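Local coordinates for putative ArsC family related protein (Bacteroides fragilis, PDB 3GKX) that is of unknown function but belongs to the ArsC family, whose thioredoxin-like members include arsenate reductases, at residues W49-F60 with L100-V109. Sequence-based numbering, arbitrary orientation.
Sequences WIPLSGLPVKKF and LVVTERFVLV
Val102, Val107 and Val109, on one face of the hairpin that ends the ArsC-type, thioredoxin-like sheet, meet Trp49, Leu52, Ser53, Leu55 and Phe60 at and beyond the C-terminal end of helix 43-53. Segment 49-53 of the helix runs almost perpendicular to edge strand 107-109. Valine side chains make most of the contact on the hairpin side, and no direct hydrogen bond joins the segments. Val102 lies over one face of the Trp49 indole: its CG2 stands 3.8 Å from the centroid of the five-membered ring, 16° off the normal, a CH-pi contact. Val109 makes the second such contact, with CG2 over one face of Phe60, 28° off the normal and touching Leu55 CD1 as well. Between them, Val107 CG2 packs on Leu52 CB at 3.7 Å. Leu52 CD2 lies 3.6 Å from Thr103 O in the turn, a reach that follows from CG standing opposite the backbone N (chi1 -154°).

Behind this layer, Ile50 CG1 sits over the centre of the Phe60 ring, and Ile86 and Leu89 of helix 82-89 back Ile50 and Phe60 respectively. Trp49 also touches Leu7 and Leu9 of strand 7-10, linking the helix to the sheet interior. Gly54, the first residue to leave helical geometry, has positive phi, and an ST turn sets the exit: Leu55 N donates to Ser53 OG at 2.9 Å, while that hydroxyl donates to Ile50 O. One water bridges the two backbones, donating to Ser53 O at 2.9 Å and to Val107 O at 2.7 Å.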
# COMPACT_ATOMS: atom_id res chain seq x y z
N TRP B 49 -0.41 -11.67 -3.49
CA TRP B 49 0.68 -11.08 -2.69
C TRP B 49 0.58 -9.57 -2.52
O TRP B 49 0.93 -9.07 -1.47
CB TRP B 49 2.06 -11.44 -3.23
CG TRP B 49 2.28 -12.91 -3.23
CD1 TRP B 49 1.57 -13.84 -2.54
CD2 TRP B 49 3.32 -13.63 -3.94
NE1 TRP B 49 2.08 -15.09 -2.80
CE2 TRP B 49 3.14 -14.99 -3.65
CE3 TRP B 49 4.34 -13.25 -4.81
CZ2 TRP B 49 3.95 -15.98 -4.20
CZ3 TRP B 49 5.15 -14.24 -5.35
CH2 TRP B 49 4.95 -15.59 -5.05
N ILE B 50 0.08 -8.86 -3.53
CA ILE B 50 0.13 -7.40 -3.46
C ILE B 50 -0.81 -6.85 -2.38
O ILE B 50 -0.38 -6.02 -1.58
CB ILE B 50 -0.14 -6.76 -4.85
CG1 ILE B 50 1.04 -7.01 -5.76
CG2 ILE B 50 -0.46 -5.25 -4.71
CD1 ILE B 50 0.73 -6.74 -7.24
N PRO B 51 -2.11 -7.28 -2.38
CA PRO B 51 -3.03 -6.87 -1.33
C PRO B 51 -2.53 -7.22 0.07
O PRO B 51 -2.68 -6.41 0.96
CB PRO B 51 -4.34 -7.61 -1.64
CG PRO B 51 -4.12 -8.35 -2.88
CD PRO B 51 -2.80 -7.97 -3.48
N LEU B 52 -1.91 -8.38 0.24
CA LEU B 52 -1.35 -8.80 1.56
C LEU B 52 -0.24 -7.89 1.99
O LEU B 52 -0.06 -7.67 3.18
CB LEU B 52 -0.81 -10.23 1.47
CG LEU B 52 -0.72 -11.14 2.68
CD1 LEU B 52 -1.93 -11.01 3.60
CD2 LEU B 52 -0.60 -12.57 2.13
N SER B 53 0.51 -7.36 1.03
CA SER B 53 1.60 -6.44 1.33
C SER B 53 1.10 -5.09 1.81
O SER B 53 1.83 -4.41 2.49
CB SER B 53 2.48 -6.20 0.09
OG SER B 53 1.86 -5.23 -0.73
N GLY B 54 -0.13 -4.70 1.44
CA GLY B 54 -0.62 -3.35 1.77
C GLY B 54 0.00 -2.21 0.95
O GLY B 54 -0.30 -1.01 1.20
N LEU B 55 0.83 -2.57 -0.05
CA LEU B 55 1.58 -1.57 -0.82
C LEU B 55 1.03 -1.30 -2.22
O LEU B 55 0.40 -2.19 -2.78
CB LEU B 55 3.00 -2.01 -1.01
CG LEU B 55 3.94 -2.19 0.16
CD1 LEU B 55 5.20 -2.85 -0.41
CD2 LEU B 55 4.23 -0.82 0.81
N PRO B 56 1.31 -0.08 -2.79
CA PRO B 56 1.01 0.19 -4.19
C PRO B 56 1.71 -0.79 -5.13
O PRO B 56 2.81 -1.30 -4.86
CB PRO B 56 1.53 1.65 -4.40
CG PRO B 56 1.55 2.25 -3.05
CD PRO B 56 1.90 1.11 -2.13
N VAL B 57 1.08 -1.05 -6.26
CA VAL B 57 1.60 -2.05 -7.14
C VAL B 57 2.92 -1.60 -7.71
O VAL B 57 3.78 -2.45 -7.97
CB VAL B 57 0.63 -2.37 -8.27
CG1 VAL B 57 1.28 -3.41 -9.23
CG2 VAL B 57 -0.67 -2.91 -7.66
N LYS B 58 3.10 -0.28 -7.88
CA LYS B 58 4.42 0.21 -8.33
C LYS B 58 5.58 -0.16 -7.41
O LYS B 58 6.71 -0.29 -7.88
CB LYS B 58 4.39 1.71 -8.67
CG LYS B 58 3.84 2.58 -7.59
CD LYS B 58 3.78 4.00 -8.09
CE LYS B 58 3.30 4.94 -7.01
NZ LYS B 58 2.10 4.46 -6.35
N LYS B 59 5.31 -0.37 -6.11
CA LYS B 59 6.34 -0.75 -5.13
C LYS B 59 6.89 -2.15 -5.36
O LYS B 59 7.88 -2.55 -4.75
CB LYS B 59 5.85 -0.64 -3.69
CG LYS B 59 5.50 0.77 -3.16
CD LYS B 59 6.64 1.71 -3.33
CE LYS B 59 6.91 2.51 -2.08
NZ LYS B 59 8.28 3.15 -2.22
N PHE B 60 6.24 -2.90 -6.23
CA PHE B 60 6.72 -4.25 -6.58
C PHE B 60 7.63 -4.22 -7.78
O PHE B 60 7.99 -5.27 -8.30
CB PHE B 60 5.54 -5.18 -6.85
CG PHE B 60 4.94 -5.76 -5.60
CD1 PHE B 60 5.10 -7.12 -5.29
CD2 PHE B 60 4.23 -4.93 -4.70
CE1 PHE B 60 4.54 -7.66 -4.11
CE2 PHE B 60 3.69 -5.47 -3.55
CZ PHE B 60 3.84 -6.84 -3.26
N LEU B 100 11.48 -10.57 -1.83
CA LEU B 100 10.10 -10.61 -1.32
C LEU B 100 10.05 -11.76 -0.36
O LEU B 100 10.69 -12.80 -0.61
CB LEU B 100 9.09 -10.93 -2.43
CG LEU B 100 9.04 -9.93 -3.55
CD1 LEU B 100 7.89 -10.23 -4.56
CD2 LEU B 100 8.87 -8.58 -2.87
N VAL B 101 9.28 -11.60 0.72
CA VAL B 101 8.96 -12.69 1.64
C VAL B 101 7.43 -12.79 1.71
O VAL B 101 6.74 -11.78 1.83
CB VAL B 101 9.55 -12.49 3.05
CG1 VAL B 101 9.22 -13.67 3.97
CG2 VAL B 101 11.02 -12.37 2.98
N VAL B 102 6.92 -14.00 1.60
CA VAL B 102 5.48 -14.27 1.55
C VAL B 102 5.20 -15.21 2.74
O VAL B 102 5.87 -16.24 2.88
CB VAL B 102 5.12 -14.97 0.21
CG1 VAL B 102 3.65 -15.37 0.14
CG2 VAL B 102 5.49 -14.10 -0.96
N THR B 103 4.26 -14.82 3.60
CA THR B 103 3.70 -15.72 4.63
C THR B 103 2.19 -15.60 4.52
O THR B 103 1.70 -14.78 3.75
CB THR B 103 4.11 -15.32 6.07
OG1 THR B 103 3.53 -14.06 6.36
CG2 THR B 103 5.65 -15.17 6.20
N GLU B 104 1.46 -16.41 5.29
CA GLU B 104 0.00 -16.45 5.29
C GLU B 104 -0.62 -15.09 5.62
O GLU B 104 -1.60 -14.70 5.03
CB GLU B 104 -0.49 -17.49 6.31
CG GLU B 104 -1.76 -18.24 5.88
CD GLU B 104 -2.58 -18.75 7.06
OE1 GLU B 104 -2.17 -18.55 8.21
OE2 GLU B 104 -3.66 -19.35 6.86
N ARG B 105 -0.07 -14.38 6.59
CA ARG B 105 -0.66 -13.13 7.05
C ARG B 105 -0.08 -11.89 6.37
O ARG B 105 -0.77 -10.88 6.29
CB ARG B 105 -0.50 -12.98 8.56
CG ARG B 105 -1.65 -13.55 9.34
CD ARG B 105 -1.49 -13.34 10.85
NE ARG B 105 -2.75 -13.60 11.51
CZ ARG B 105 -2.92 -13.63 12.83
NH1 ARG B 105 -1.90 -13.43 13.64
NH2 ARG B 105 -4.13 -13.88 13.33
N PHE B 106 1.18 -11.94 5.91
CA PHE B 106 1.80 -10.73 5.30
C PHE B 106 2.84 -10.99 4.21
O PHE B 106 3.40 -12.06 4.17
CB PHE B 106 2.39 -9.81 6.36
CG PHE B 106 3.29 -10.51 7.30
CD1 PHE B 106 4.64 -10.64 7.00
CD2 PHE B 106 2.78 -11.08 8.44
CE1 PHE B 106 5.46 -11.34 7.87
CE2 PHE B 106 3.58 -11.76 9.31
CZ PHE B 106 4.92 -11.90 9.03
N VAL B 107 3.07 -10.00 3.36
CA VAL B 107 4.10 -10.05 2.36
C VAL B 107 5.00 -8.85 2.55
O VAL B 107 4.52 -7.71 2.57
CB VAL B 107 3.51 -10.04 0.91
CG1 VAL B 107 4.64 -9.82 -0.19
CG2 VAL B 107 2.67 -11.34 0.64
N LEU B 108 6.31 -9.09 2.63
CA LEU B 108 7.29 -8.01 2.71
C LEU B 108 8.04 -7.80 1.38
O LEU B 108 8.41 -8.76 0.68
CB LEU B 108 8.30 -8.28 3.84
CG LEU B 108 7.74 -8.81 5.15
CD1 LEU B 108 8.83 -9.39 6.00
CD2 LEU B 108 6.95 -7.70 5.92
N VAL B 109 8.26 -6.54 1.05
CA VAL B 109 8.86 -6.21 -0.22
C VAL B 109 10.16 -5.46 -0.01
O VAL B 109 10.20 -4.44 0.67
CB VAL B 109 7.88 -5.35 -1.04
CG1 VAL B 109 8.46 -5.05 -2.42
CG2 VAL B 109 6.50 -6.03 -1.11
O HOH W 1 4.49 -5.10 3.27